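Local structure of succinate-semialdehyde dehydrogenase (Streptococcus pyogenes MGAS1882, 4OGD) at residues T5-T10 against D294-E299; K72-L77 against E129-P134; V250-R255 against F287-W292; S306-K311 against P338-M343. The protein probably catalyses the oxidation of succinate semialdehyde to succinate, with NADP+ as its cofactor. All coordinates share one frame; numbering follows the deposited sequence.

Contact 1: T5-T10 against D294-E299; sequences TIYPYT and DPMDPE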
loop_
_atom_site.group_PDB
_atom_site.type_symbol
_atom_site.label_atom_id
_atom_site.label_comp_id
_atom_site.label_asym_id
_atom_site.label_seq_id
_atom_site.Cartn_x
_atom_site.Cartn_y
_atom_site.Cartn_z
ATOM N N THR A 5 15.629 19.611 22.506
ATOM C CA THR A 5 16.463 18.536 23.016
ATOM C C THR A 5 16.494 18.665 24.530
ATOM O O THR A 5 16.982 19.660 25.060
ATOM C CB THR A 5 17.904 18.609 22.497
ATOM O OG1 THR A 5 17.915 18.482 21.068
ATOM C CG2 THR A 5 18.748 17.497 23.129
ATOM N N ILE A 6 15.932 17.678 25.217
ATOM C CA ILE A 6 16.033 17.596 26.670
ATOM C C ILE A 6 16.644 16.252 27.032
ATOM O O ILE A 6 16.024 15.206 26.827
ATOM C CB ILE A 6 14.658 17.727 27.340
ATOM C CG1 ILE A 6 13.967 19.007 26.873
ATOM C CG2 ILE A 6 14.794 17.701 28.863
ATOM C CD1 ILE A 6 12.544 19.146 27.362
ATOM N N TYR A 7 17.861 16.284 27.571
ATOM C CA TYR A 7 18.623 15.069 27.854
ATOM C C TYR A 7 17.896 14.203 28.882
ATOM O O TYR A 7 17.683 14.637 30.014
ATOM C CB TYR A 7 20.005 15.458 28.389
ATOM C CG TYR A 7 21.022 14.342 28.473
ATOM C CD1 TYR A 7 20.876 13.171 27.743
ATOM C CD2 TYR A 7 22.141 14.467 29.291
ATOM C CE1 TYR A 7 21.815 12.157 27.823
ATOM C CE2 TYR A 7 23.085 13.456 29.381
ATOM C CZ TYR A 7 22.919 12.310 28.642
ATOM O OH TYR A 7 23.854 11.313 28.727
ATOM N N PRO A 8 17.499 12.981 28.495
ATOM C CA PRO A 8 16.761 12.131 29.436
ATOM C C PRO A 8 17.546 11.700 30.676
ATOM O O PRO A 8 16.938 11.182 31.606
ATOM C CB PRO A 8 16.402 10.905 28.582
ATOM C CG PRO A 8 16.320 11.439 27.204
ATOM C CD PRO A 8 17.460 12.433 27.124
ATOM N N TYR A 9 18.862 11.878 30.697
ATOM C CA TYR A 9 19.628 11.465 31.866
ATOM C C TYR A 9 19.599 12.532 32.953
ATOM O O TYR A 9 19.623 12.210 34.137
ATOM C CB TYR A 9 21.066 11.120 31.482
ATOM C CG TYR A 9 21.951 10.739 32.649
ATOM C CD1 TYR A 9 21.558 9.763 33.552
ATOM C CD2 TYR A 9 23.189 11.341 32.829
ATOM C CE1 TYR A 9 22.360 9.406 34.621
ATOM C CE2 TYR A 9 24.001 10.990 33.888
ATOM C CZ TYR A 9 23.581 10.022 34.781
ATOM O OH TYR A 9 24.383 9.663 35.845
ATOM N N THR A 10 19.523 13.795 32.544
ATOM C CA THR A 10 19.593 14.919 33.475
ATOM C C THR A 10 18.315 15.749 33.486
ATOM O O THR A 10 18.138 16.610 34.352
ATOM C CB THR A 10 20.764 15.855 33.133
ATOM O OG1 THR A 10 20.553 16.435 31.836
ATOM C CG2 THR A 10 22.088 15.099 33.157
ATOM N N ASP A 294 24.327 6.658 33.651
ATOM C CA ASP A 294 24.741 7.558 32.579
ATOM C C ASP A 294 24.861 6.807 31.249
ATOM O O ASP A 294 25.733 5.965 31.103
ATOM C CB ASP A 294 26.101 8.146 32.985
ATOM C CG ASP A 294 26.648 9.136 31.982
ATOM O OD1 ASP A 294 26.038 9.331 30.909
ATOM O OD2 ASP A 294 27.720 9.719 32.272
ATOM N N PRO A 295 23.992 7.111 30.265
ATOM C CA PRO A 295 24.081 6.356 29.004
ATOM C C PRO A 295 25.376 6.602 28.214
ATOM O O PRO A 295 25.686 5.823 27.313
ATOM C CB PRO A 295 22.859 6.843 28.210
ATOM C CG PRO A 295 22.582 8.209 28.747
ATOM C CD PRO A 295 22.917 8.120 30.231
ATOM N N MET A 296 26.131 7.642 28.556
ATOM C CA MET A 296 27.425 7.854 27.908
ATOM C C MET A 296 28.519 6.964 28.494
ATOM O O MET A 296 29.562 6.768 27.871
ATOM C CB MET A 296 27.845 9.328 27.965
ATOM C CG MET A 296 26.969 10.273 27.142
ATOM S SD MET A 296 26.986 9.992 25.354
ATOM C CE MET A 296 28.643 10.539 24.946
ATOM N N ASP A 297 28.273 6.414 29.683
ATOM C CA ASP A 297 29.252 5.591 30.390
ATOM C C ASP A 297 29.228 4.177 29.825
ATOM O O ASP A 297 28.171 3.553 29.778
ATOM C CB ASP A 297 28.887 5.560 31.879
ATOM C CG ASP A 297 29.975 4.954 32.763
ATOM O OD1 ASP A 297 30.681 4.009 32.345
ATOM O OD2 ASP A 297 30.106 5.431 33.909
ATOM N N PRO A 298 30.394 3.656 29.407
ATOM C CA PRO A 298 30.455 2.292 28.858
ATOM C C PRO A 298 30.016 1.199 29.840
ATOM O O PRO A 298 29.654 0.110 29.399
ATOM C CB PRO A 298 31.939 2.125 28.499
ATOM C CG PRO A 298 32.657 3.150 29.333
ATOM C CD PRO A 298 31.713 4.311 29.396
ATOM N N GLU A 299 30.041 1.482 31.141
ATOM C CA GLU A 299 29.618 0.511 32.149
ATOM C C GLU A 299 28.091 0.398 32.240
ATOM O O GLU A 299 27.567 -0.568 32.792
ATOM C CB GLU A 299 30.169 0.886 33.527
ATOM C CG GLU A 299 31.676 0.768 33.683
ATOM C CD GLU A 299 32.158 1.188 35.074
ATOM O OE1 GLU A 299 31.314 1.460 35.961
ATOM O OE2 GLU A 299 33.390 1.249 35.282
HETATM O O HOH W 1 26.053 11.987 30.099
#
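Tyr9 lays its ring against the start of the 294-299 loop and meets it from base to tip. CG stands anti to the backbone N (chi1 177°), which sends the side chain toward Asp294 and Pro295. Tyr9 CB already lies 3.7 Å from Pro295 CD, and CG is just as near to that methylene. Further out, CD1 is shared between Pro295 CD and Asp294 CA, while CD2 passes Asp294 OD1. CE1 approaches the backbone N of Asp294 and CE2 its CB; Tyr9 CZ comes within 3.5 Å of Asp294 CA, and OH finishes beside Asp294 CB and N. Asp294 CA thus makes a CH-pi contact over one face, 3.6 Å from the centroid of the Tyr9 ring, and the Asp294 carboxylate is turned only 9° from the ring plane.

Tyr7 works at its hydroxyl end. Its OH is 3.4 Å from Pro295 CG, and a water in the plane of the ring, 2.7 Å from Tyr7 OH, donates to Asp294 OD1 at 2.8 Å. The same OD1 receives Met296 N from above the carboxylate plane (2.9 Å), forming an Asx turn within the type I turn Asp294-Asp297; proline suits its second position because the ring fixes phi. Lys72 makes a cation-pi contact with Tyr7, and His337 meets the ring of Tyr9. No direct hydrogen bond joins 5-10 to 294-299: the Tyr9 face and the C-H groups of Asp294 and Pro295 supply most of the packing, and the water supplies the polar connection, so OD1 accepts from both it and Met296 N.

Contact 2: K72-L77 against E129-P134; sequences KDMGKL and EPWNFP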
loop_
_atom_site.group_PDB
_atom_site.type_symbol
_atom_site.label_atom_id
_atom_site.label_comp_id
_atom_site.label_asym_id
_atom_site.label_seq_id
_atom_site.Cartn_x
_atom_site.Cartn_y
_atom_site.Cartn_z
ATOM N N LYS A 72 21.994 12.164 23.493
ATOM C CA LYS A 72 21.571 13.414 24.114
ATOM C C LYS A 72 20.110 13.785 23.826
ATOM O O LYS A 72 19.470 14.441 24.646
ATOM C CB LYS A 72 22.539 14.559 23.767
ATOM C CG LYS A 72 23.969 14.348 24.310
ATOM C CD LYS A 72 24.011 14.381 25.840
ATOM C CE LYS A 72 25.355 13.900 26.403
ATOM N NZ LYS A 72 26.495 14.818 26.074
ATOM N N ASP A 73 19.577 13.348 22.685
ATOM C CA ASP A 73 18.171 13.608 22.344
ATOM C C ASP A 73 17.219 12.706 23.131
ATOM O O ASP A 73 16.276 13.177 23.785
ATOM C CB ASP A 73 17.907 13.360 20.844
ATOM C CG ASP A 73 18.040 14.622 19.983
ATOM O OD1 ASP A 73 18.290 15.734 20.503
ATOM O OD2 ASP A 73 17.873 14.487 18.755
ATOM N N MET A 74 17.452 11.405 23.060
ATOM C CA MET A 74 16.437 10.476 23.547
ATOM C C MET A 74 16.914 9.452 24.571
ATOM O O MET A 74 16.143 8.587 24.987
ATOM C CB MET A 74 15.699 9.818 22.370
ATOM C CG MET A 74 16.591 9.212 21.297
ATOM S SD MET A 74 17.450 7.734 21.834
ATOM C CE MET A 74 16.047 6.672 22.214
ATOM N N GLY A 75 18.178 9.553 24.980
ATOM C CA GLY A 75 18.664 8.825 26.142
ATOM C C GLY A 75 19.329 7.477 25.958
ATOM O O GLY A 75 19.824 6.917 26.938
ATOM N N LYS A 76 19.334 6.929 24.743
ATOM C CA LYS A 76 19.822 5.563 24.580
ATOM C C LYS A 76 21.305 5.456 24.861
ATOM O O LYS A 76 22.041 6.435 24.723
ATOM C CB LYS A 76 19.501 4.981 23.198
ATOM C CG LYS A 76 20.256 5.590 22.027
ATOM C CD LYS A 76 20.021 4.758 20.760
ATOM C CE LYS A 76 18.540 4.697 20.365
ATOM N NZ LYS A 76 18.269 3.662 19.308
ATOM N N LEU A 77 21.731 4.263 25.260
ATOM C CA LEU A 77 23.146 3.990 25.498
ATOM C C LEU A 77 23.970 4.449 24.297
ATOM O O LEU A 77 23.587 4.232 23.147
ATOM C CB LEU A 77 23.359 2.497 25.724
ATOM C CG LEU A 77 22.640 1.858 26.908
ATOM C CD1 LEU A 77 23.028 0.390 27.006
ATOM C CD2 LEU A 77 22.933 2.602 28.202
ATOM N N GLU A 129 8.735 9.986 11.316
ATOM C CA GLU A 129 9.622 9.048 12.005
ATOM C C GLU A 129 9.677 9.304 13.510
ATOM O O GLU A 129 9.411 10.422 13.966
ATOM C CB GLU A 129 11.026 9.090 11.371
ATOM C CG GLU A 129 11.028 8.830 9.854
ATOM C CD GLU A 129 10.415 7.490 9.460
ATOM O OE1 GLU A 129 10.404 6.561 10.296
ATOM O OE2 GLU A 129 9.942 7.360 8.297
ATOM N N PRO A 130 9.995 8.260 14.291
ATOM C CA PRO A 130 9.872 8.323 15.748
ATOM C C PRO A 130 11.214 8.397 16.474
ATOM O O PRO A 130 12.276 8.208 15.873
ATOM C CB PRO A 130 9.190 6.993 16.058
ATOM C CG PRO A 130 9.853 6.048 15.099
ATOM C CD PRO A 130 10.149 6.864 13.836
ATOM N N TRP A 131 11.156 8.652 17.777
ATOM C CA TRP A 131 12.364 8.880 18.576
ATOM C C TRP A 131 13.171 7.642 18.957
ATOM O O TRP A 131 14.326 7.766 19.383
ATOM C CB TRP A 131 12.009 9.652 19.856
ATOM C CG TRP A 131 10.885 9.016 20.617
ATOM C CD1 TRP A 131 9.573 9.380 20.591
ATOM C CD2 TRP A 131 10.972 7.886 21.499
ATOM N NE1 TRP A 131 8.833 8.551 21.403
ATOM C CE2 TRP A 131 9.670 7.628 21.975
ATOM C CE3 TRP A 131 12.024 7.072 21.940
ATOM C CZ2 TRP A 131 9.395 6.588 22.863
ATOM C CZ3 TRP A 131 11.749 6.038 22.811
ATOM C CH2 TRP A 131 10.444 5.802 23.265
ATOM N N ASN A 132 12.605 6.443 18.841
ATOM C CA ASN A 132 13.320 5.303 19.419
ATOM C C ASN A 132 14.576 4.859 18.658
ATOM O O ASN A 132 15.530 4.369 19.266
ATOM C CB ASN A 132 12.385 4.134 19.784
ATOM C CG ASN A 132 11.741 3.493 18.581
ATOM O OD1 ASN A 132 11.626 4.103 17.517
ATOM N ND2 ASN A 132 11.320 2.238 18.744
ATOM N N PHE A 133 14.570 5.057 17.339
ATOM C CA PHE A 133 15.755 4.852 16.506
ATOM C C PHE A 133 15.816 6.037 15.540
ATOM O O PHE A 133 15.432 5.926 14.374
ATOM C CB PHE A 133 15.690 3.517 15.744
ATOM C CG PHE A 133 15.724 2.303 16.632
ATOM C CD1 PHE A 133 16.927 1.676 16.934
ATOM C CD2 PHE A 133 14.545 1.786 17.166
ATOM C CE1 PHE A 133 16.956 0.548 17.762
ATOM C CE2 PHE A 133 14.564 0.663 17.985
ATOM C CZ PHE A 133 15.771 0.047 18.285
ATOM N N PRO A 134 16.291 7.188 16.037
ATOM C CA PRO A 134 16.167 8.475 15.336
ATOM C C PRO A 134 16.862 8.512 13.973
ATOM O O PRO A 134 16.435 9.265 13.102
ATOM C CB PRO A 134 16.848 9.469 16.286
ATOM C CG PRO A 134 16.869 8.802 17.610
ATOM C CD PRO A 134 17.005 7.328 17.319
#
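Met74 and Lys76 both start with CG wedged between the backbone N and the carbonyl carbon, at chi1 50° and 69°, and then bend differently. Met74 turns again at chi2 and chi3, curling round the carbonyl of Trp131: its CG lies 3.3 Å and its CE 3.5 Å from Trp131 O. The methyl CE also reaches the indole edge, 4.1 Å from Trp131 CE3, while CG packs 3.7 Å from Pro134 CG. An unbranched, flexible thioether can make these successive bends.

Lys76 bends at chi3 and delivers NZ to Asn132 O, a 2.8 Å bond lying in the carbonyl plane. Residues 130-134 spell the PWNFP sequence of aldehyde dehydrogenases, whose asparagine in related enzymes helps form the oxyanion hole; here Asn132 ND2 bonds Gln261 O. Its backbone O takes a second donor, Asn258 ND2. Lys76 also makes a salt bridge to Glu84, which probably offsets its charge in this buried setting.

The Phe133 side chain runs roughly perpendicular to that of Lys76, with CD1 3.4 Å from Lys76 NZ. Between Met74 and Lys76, Gly75 is the first residue beyond helix 63-74, and its positive phi suits glycine; a weak 3.6 Å bond runs from Lys76 N back to Met74 SD.

Contact 3: V250-R255 against F287-W292; sequences VLYFSR and FKTAKW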
loop_
_atom_site.group_PDB
_atom_site.type_symbol
_atom_site.label_atom_id
_atom_site.label_comp_id
_atom_site.label_asym_id
_atom_site.label_seq_id
_atom_site.Cartn_x
_atom_site.Cartn_y
_atom_site.Cartn_z
ATOM N N VAL A 250 20.634 -14.674 25.228
ATOM C CA VAL A 250 19.945 -13.666 24.423
ATOM C C VAL A 250 18.901 -12.865 25.194
ATOM O O VAL A 250 18.380 -11.871 24.682
ATOM C CB VAL A 250 19.284 -14.269 23.158
ATOM C CG1 VAL A 250 20.255 -15.184 22.425
ATOM C CG2 VAL A 250 17.996 -15.007 23.510
ATOM N N LEU A 251 18.603 -13.269 26.427
ATOM C CA LEU A 251 17.466 -12.678 27.139
ATOM C C LEU A 251 17.601 -11.184 27.447
ATOM O O LEU A 251 16.635 -10.437 27.282
ATOM C CB LEU A 251 17.121 -13.460 28.414
ATOM C CG LEU A 251 16.434 -14.818 28.262
ATOM C CD1 LEU A 251 16.210 -15.421 29.637
ATOM C CD2 LEU A 251 15.102 -14.727 27.514
ATOM N N TYR A 252 18.782 -10.749 27.898
ATOM C CA TYR A 252 18.968 -9.346 28.258
ATOM C C TYR A 252 18.707 -8.458 27.044
ATOM O O TYR A 252 17.910 -7.523 27.103
ATOM C CB TYR A 252 20.377 -9.093 28.810
ATOM C CG TYR A 252 20.489 -7.766 29.524
ATOM C CD1 TYR A 252 20.372 -7.690 30.904
ATOM C CD2 TYR A 252 20.687 -6.586 28.816
ATOM C CE1 TYR A 252 20.463 -6.475 31.567
ATOM C CE2 TYR A 252 20.770 -5.367 29.463
ATOM C CZ TYR A 252 20.661 -5.320 30.838
ATOM O OH TYR A 252 20.748 -4.107 31.481
ATOM N N PHE A 253 19.371 -8.770 25.938
ATOM C CA PHE A 253 19.138 -8.039 24.698
ATOM C C PHE A 253 17.666 -8.072 24.303
ATOM O O PHE A 253 17.089 -7.044 23.931
ATOM C CB PHE A 253 19.971 -8.619 23.555
ATOM C CG PHE A 253 19.518 -8.165 22.197
ATOM C CD1 PHE A 253 19.903 -6.929 21.701
ATOM C CD2 PHE A 253 18.682 -8.962 21.424
ATOM C CE1 PHE A 253 19.470 -6.496 20.456
ATOM C CE2 PHE A 253 18.242 -8.534 20.184
ATOM C CZ PHE A 253 18.635 -7.307 19.698
ATOM N N SER A 254 17.061 -9.249 24.388
ATOM C CA SER A 254 15.719 -9.425 23.830
ATOM C C SER A 254 14.660 -8.519 24.425
ATOM O O SER A 254 13.741 -8.117 23.712
ATOM C CB SER A 254 15.277 -10.887 23.905
ATOM O OG SER A 254 16.088 -11.670 23.044
ATOM N N ARG A 255 14.776 -8.194 25.711
ATOM C CA ARG A 255 13.779 -7.329 26.344
ATOM C C ARG A 255 14.309 -5.973 26.808
ATOM O O ARG A 255 13.544 -5.012 26.905
ATOM C CB ARG A 255 13.063 -8.043 27.502
ATOM C CG ARG A 255 11.831 -7.286 28.031
ATOM C CD ARG A 255 10.882 -6.896 26.893
ATOM N NE ARG A 255 9.649 -6.296 27.394
ATOM C CZ ARG A 255 9.142 -5.143 26.972
ATOM N NH1 ARG A 255 9.756 -4.449 26.019
ATOM N NH2 ARG A 255 8.012 -4.681 27.499
ATOM N N PHE A 287 17.579 -10.044 34.560
ATOM C CA PHE A 287 17.132 -8.690 34.848
ATOM C C PHE A 287 17.907 -8.066 36.010
ATOM O O PHE A 287 18.113 -6.852 36.042
ATOM C CB PHE A 287 15.617 -8.677 35.105
ATOM C CG PHE A 287 14.786 -8.515 33.848
ATOM C CD1 PHE A 287 15.140 -9.162 32.672
ATOM C CD2 PHE A 287 13.659 -7.711 33.854
ATOM C CE1 PHE A 287 14.369 -9.005 31.512
ATOM C CE2 PHE A 287 12.883 -7.547 32.705
ATOM C CZ PHE A 287 13.241 -8.194 31.540
ATOM N N LYS A 288 18.358 -8.902 36.946
ATOM C CA LYS A 288 19.137 -8.420 38.088
ATOM C C LYS A 288 20.499 -7.869 37.698
ATOM O O LYS A 288 21.088 -7.082 38.441
ATOM C CB LYS A 288 19.320 -9.538 39.119
ATOM C CG LYS A 288 18.146 -9.664 40.078
ATOM C CD LYS A 288 18.287 -10.919 40.930
ATOM C CE LYS A 288 17.206 -10.988 41.990
ATOM N NZ LYS A 288 17.344 -12.227 42.809
ATOM N N THR A 289 20.990 -8.272 36.532
ATOM C CA THR A 289 22.311 -7.845 36.082
ATOM C C THR A 289 22.325 -6.429 35.529
ATOM O O THR A 289 23.395 -5.871 35.297
ATOM C CB THR A 289 22.899 -8.799 35.022
ATOM O OG1 THR A 289 22.159 -8.693 33.798
ATOM C CG2 THR A 289 22.864 -10.231 35.516
ATOM N N ALA A 290 21.145 -5.849 35.327
ATOM C CA ALA A 290 21.043 -4.502 34.768
ATOM C C ALA A 290 21.738 -3.444 35.614
ATOM O O ALA A 290 21.599 -3.416 36.840
ATOM C CB ALA A 290 19.588 -4.119 34.559
ATOM N N LYS A 291 22.483 -2.569 34.949
ATOM C CA LYS A 291 23.113 -1.444 35.624
ATOM C C LYS A 291 22.641 -0.154 34.979
ATOM O O LYS A 291 23.096 0.208 33.890
ATOM C CB LYS A 291 24.634 -1.551 35.529
ATOM C CG LYS A 291 25.368 -0.449 36.277
ATOM C CD LYS A 291 26.818 -0.821 36.538
ATOM C CE LYS A 291 27.493 0.237 37.398
ATOM N NZ LYS A 291 27.294 1.588 36.811
ATOM N N TRP A 292 21.710 0.533 35.631
ATOM C CA TRP A 292 21.226 1.801 35.097
ATOM C C TRP A 292 22.151 2.941 35.453
ATOM O O TRP A 292 22.897 2.873 36.436
ATOM C CB TRP A 292 19.793 2.110 35.544
ATOM C CG TRP A 292 19.563 1.981 37.012
ATOM C CD1 TRP A 292 19.741 2.946 37.961
ATOM C CD2 TRP A 292 19.100 0.814 37.701
ATOM N NE1 TRP A 292 19.421 2.445 39.204
ATOM C CE2 TRP A 292 19.023 1.139 39.069
ATOM C CE3 TRP A 292 18.741 -0.478 37.290
ATOM C CZ2 TRP A 292 18.601 0.219 40.034
ATOM C CZ3 TRP A 292 18.323 -1.393 38.248
ATOM C CH2 TRP A 292 18.257 -1.039 39.605
#
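Tyr252 and Ala290 supply the closest packing between helix 244-256 and the end of helix 276-288 with the chain that follows it. The ring presents its edge: Ala290 CA lies in its plane, and Tyr252 OH comes to 3.3 Å from Ala290 CB. The small alanine side chain sits directly beside the hydroxyl, and Tyr252 CE1 lies 3.9 Å from Ala290 CB, an apolar touch. Tyr252 CG is anti to the backbone N (chi1 -165°), and this carries the ring across to the loop although its CB does not point there. Arg255 CG also packs at the edge of Phe287, 3.9 Å from its CZ.

Polar groups lie along the seam without bonding across it. Thr289 OG1 passes Tyr252 CD1 at 3.5 Å, but its hydrogen bond is with Val286 O, and Tyr252 OH turns to Thr301 O. The guanidinium of Arg255 leads away from Phe287 to Ser265 OG and the carbonyls of Ile361 and Val365. Within helix 244-256, Val250 O accepts from Ser254 N at 2.9 Å and from Ser254 OG at 2.8 Å, the hydroxyl approaching from above the carbonyl plane.

Helix 244-256 makes the beta-alpha-beta crossover from strand 235-238 to its parallel neighbour 268-272. Val250 and Ser254 rest on Phe236 of the first strand, Leu251 packs on Phe279, Leu282 and Val286 of helix 276-288, and Phe287 reaches Tyr330 of strand 327-330.

Contact 4: S306-K311 against P338-M343; sequences SSAQAK and PGHFVM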
loop_
_atom_site.group_PDB
_atom_site.type_symbol
_atom_site.label_atom_id
_atom_site.label_comp_id
_atom_site.label_asym_id
_atom_site.label_seq_id
_atom_site.Cartn_x
_atom_site.Cartn_y
_atom_site.Cartn_z
ATOM N N SER A 306 12.924 7.710 27.279
ATOM C CA SER A 306 13.142 8.880 26.425
ATOM C C SER A 306 12.488 10.187 26.875
ATOM O O SER A 306 12.858 11.258 26.385
ATOM C CB SER A 306 12.700 8.570 24.995
ATOM O OG SER A 306 11.302 8.356 24.956
ATOM N N SER A 307 11.517 10.116 27.786
ATOM C CA SER A 307 10.865 11.328 28.282
ATOM C C SER A 307 10.205 11.070 29.629
ATOM O O SER A 307 10.040 9.927 30.036
ATOM C CB SER A 307 9.821 11.840 27.283
ATOM O OG SER A 307 8.681 10.987 27.245
ATOM N N ALA A 308 9.814 12.138 30.315
ATOM C CA ALA A 308 9.107 11.985 31.580
ATOM C C ALA A 308 7.767 11.299 31.350
ATOM O O ALA A 308 7.350 10.458 32.151
ATOM C CB ALA A 308 8.909 13.336 32.242
ATOM N N GLN A 309 7.100 11.656 30.256
ATOM C CA GLN A 309 5.815 11.043 29.929
ATOM C C GLN A 309 5.966 9.552 29.636
ATOM O O GLN A 309 5.137 8.749 30.059
ATOM C CB GLN A 309 5.132 11.748 28.755
ATOM C CG GLN A 309 3.689 11.296 28.556
ATOM C CD GLN A 309 2.818 11.619 29.758
ATOM O OE1 GLN A 309 2.716 12.774 30.170
ATOM N NE2 GLN A 309 2.194 10.597 30.333
ATOM N N ALA A 310 7.022 9.180 28.911
ATOM C CA ALA A 310 7.260 7.769 28.618
ATOM C C ALA A 310 7.392 6.972 29.914
ATOM O O ALA A 310 6.816 5.885 30.051
ATOM C CB ALA A 310 8.504 7.599 27.742
ATOM N N LYS A 311 8.146 7.516 30.865
ATOM C CA LYS A 311 8.308 6.873 32.165
ATOM C C LYS A 311 6.974 6.762 32.907
ATOM O O LYS A 311 6.631 5.698 33.424
ATOM C CB LYS A 311 9.349 7.620 33.016
ATOM C CG LYS A 311 9.343 7.215 34.496
ATOM C CD LYS A 311 10.556 7.765 35.235
ATOM C CE LYS A 311 10.467 7.488 36.740
ATOM N NZ LYS A 311 11.714 7.912 37.468
ATOM N N PRO A 338 16.855 12.095 38.814
ATOM C CA PRO A 338 16.082 13.023 37.978
ATOM C C PRO A 338 15.877 12.538 36.544
ATOM O O PRO A 338 14.943 12.996 35.888
ATOM C CB PRO A 338 16.921 14.308 37.995
ATOM C CG PRO A 338 18.280 13.886 38.444
ATOM C CD PRO A 338 18.067 12.726 39.364
ATOM N N GLY A 339 16.737 11.637 36.078
ATOM C CA GLY A 339 16.590 11.040 34.760
ATOM C C GLY A 339 15.363 10.149 34.703
ATOM O O GLY A 339 14.877 9.698 35.732
ATOM N N HIS A 340 14.861 9.875 33.505
ATOM C CA HIS A 340 13.590 9.160 33.385
ATOM C C HIS A 340 13.727 7.643 33.517
ATOM O O HIS A 340 13.298 6.888 32.641
ATOM C CB HIS A 340 12.918 9.526 32.064
ATOM C CG HIS A 340 12.927 10.995 31.779
ATOM N ND1 HIS A 340 12.394 11.923 32.650
ATOM C CD2 HIS A 340 13.422 11.698 30.735
ATOM C CE1 HIS A 340 12.554 13.135 32.147
ATOM N NE2 HIS A 340 13.174 13.026 30.986
ATOM N N PHE A 341 14.298 7.192 34.630
ATOM C CA PHE A 341 14.601 5.772 34.817
ATOM C C PHE A 341 13.429 4.910 35.299
ATOM O O PHE A 341 12.665 5.301 36.188
ATOM C CB PHE A 341 15.773 5.604 35.788
ATOM C CG PHE A 341 17.106 5.991 35.206
ATOM C CD1 PHE A 341 17.794 5.110 34.390
ATOM C CD2 PHE A 341 17.669 7.226 35.483
ATOM C CE1 PHE A 341 19.018 5.449 33.850
ATOM C CE2 PHE A 341 18.898 7.584 34.946
ATOM C CZ PHE A 341 19.576 6.689 34.127
ATOM N N VAL A 342 13.315 3.724 34.707
ATOM C CA VAL A 342 12.398 2.684 35.163
ATOM C C VAL A 342 13.227 1.418 35.351
ATOM O O VAL A 342 13.980 1.026 34.457
ATOM C CB VAL A 342 11.268 2.439 34.123
ATOM C CG1 VAL A 342 10.393 1.244 34.523
ATOM C CG2 VAL A 342 10.421 3.692 33.955
ATOM N N MET A 343 13.134 0.780 36.514
ATOM C CA MET A 343 13.932 -0.428 36.720
ATOM C C MET A 343 13.315 -1.609 35.985
ATOM O O MET A 343 12.098 -1.644 35.778
ATOM C CB MET A 343 14.118 -0.748 38.211
ATOM C CG MET A 343 13.043 -1.614 38.830
ATOM S SD MET A 343 13.496 -2.107 40.515
ATOM C CE MET A 343 14.567 -3.501 40.195
HETATM O O HOH W 2 12.453 10.642 37.062
#
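His340 lies flat on the peptide between Ser307 and Ala308, exactly where helix 308-323 begins behind its N-cap, Ser307. Ala308 N sits 3.3 Å above the plane of the His340 imidazole, over its centre, and Ser307 C 3.4 Å above it nearer the rim; Ala308 CB closes on His340 CE1 at 3.7 Å. A flat ring suits this seat because it can cover a peptide face to face, and the alanine's single methyl packs beside the ring.

One helical turn on, Lys311 runs fully extended along the 338-343 chain. Its methylenes do the packing, CG lying 3.7 Å from Val342 CG2 with the two side chains running alongside in opposite senses, and CD 3.6 Å from His340 C. The ammonium gives a weak bond to Phe341 O, NZ to O 3.1 Å, and a 2.9 Å bond from Lys311 NZ to a water that also lies beside Gly339 O.

The next shell sets these groups. His340 is the centre of an inverse gamma turn, in which Phe341 N makes a weak bond back to Gly339 O. Backbone bonds to Pro8 and Leu305 hold His340 further, and Phe341 meets His337 edge to face. On the helix side the serine hydroxyl takes up an N-H of the first turn: Ser307 OG accepts from Ala310 N at 3.0 Å in a nearly straight capping bond (159°).

In the fold
Contact 2 lies deepest, its centre about 11 Å from the centre of the chain, whereas contacts 1 and 3 are only partly buried and contact 4 is buried although it lies about 20 Å out. Their polar links differ: contact 2 has a direct lysine-carbonyl bond, contact 4 a weak one, contact 1 a water bridge, and contact 3 no hydrogen bond between its segments. Contacts 1, 2 and 4 touch one another, with Pro8 packed against both Met74 and Ser306, and Thr5 OG1 probably bonded to Asp73 OD1. Contact 3 stands further off, but its segment 287-292 leads toward the 294-299 loop of contact 1: Trp292 CB packs on Phe341 CD1 of contact 4, and Lys291 meets Glu299.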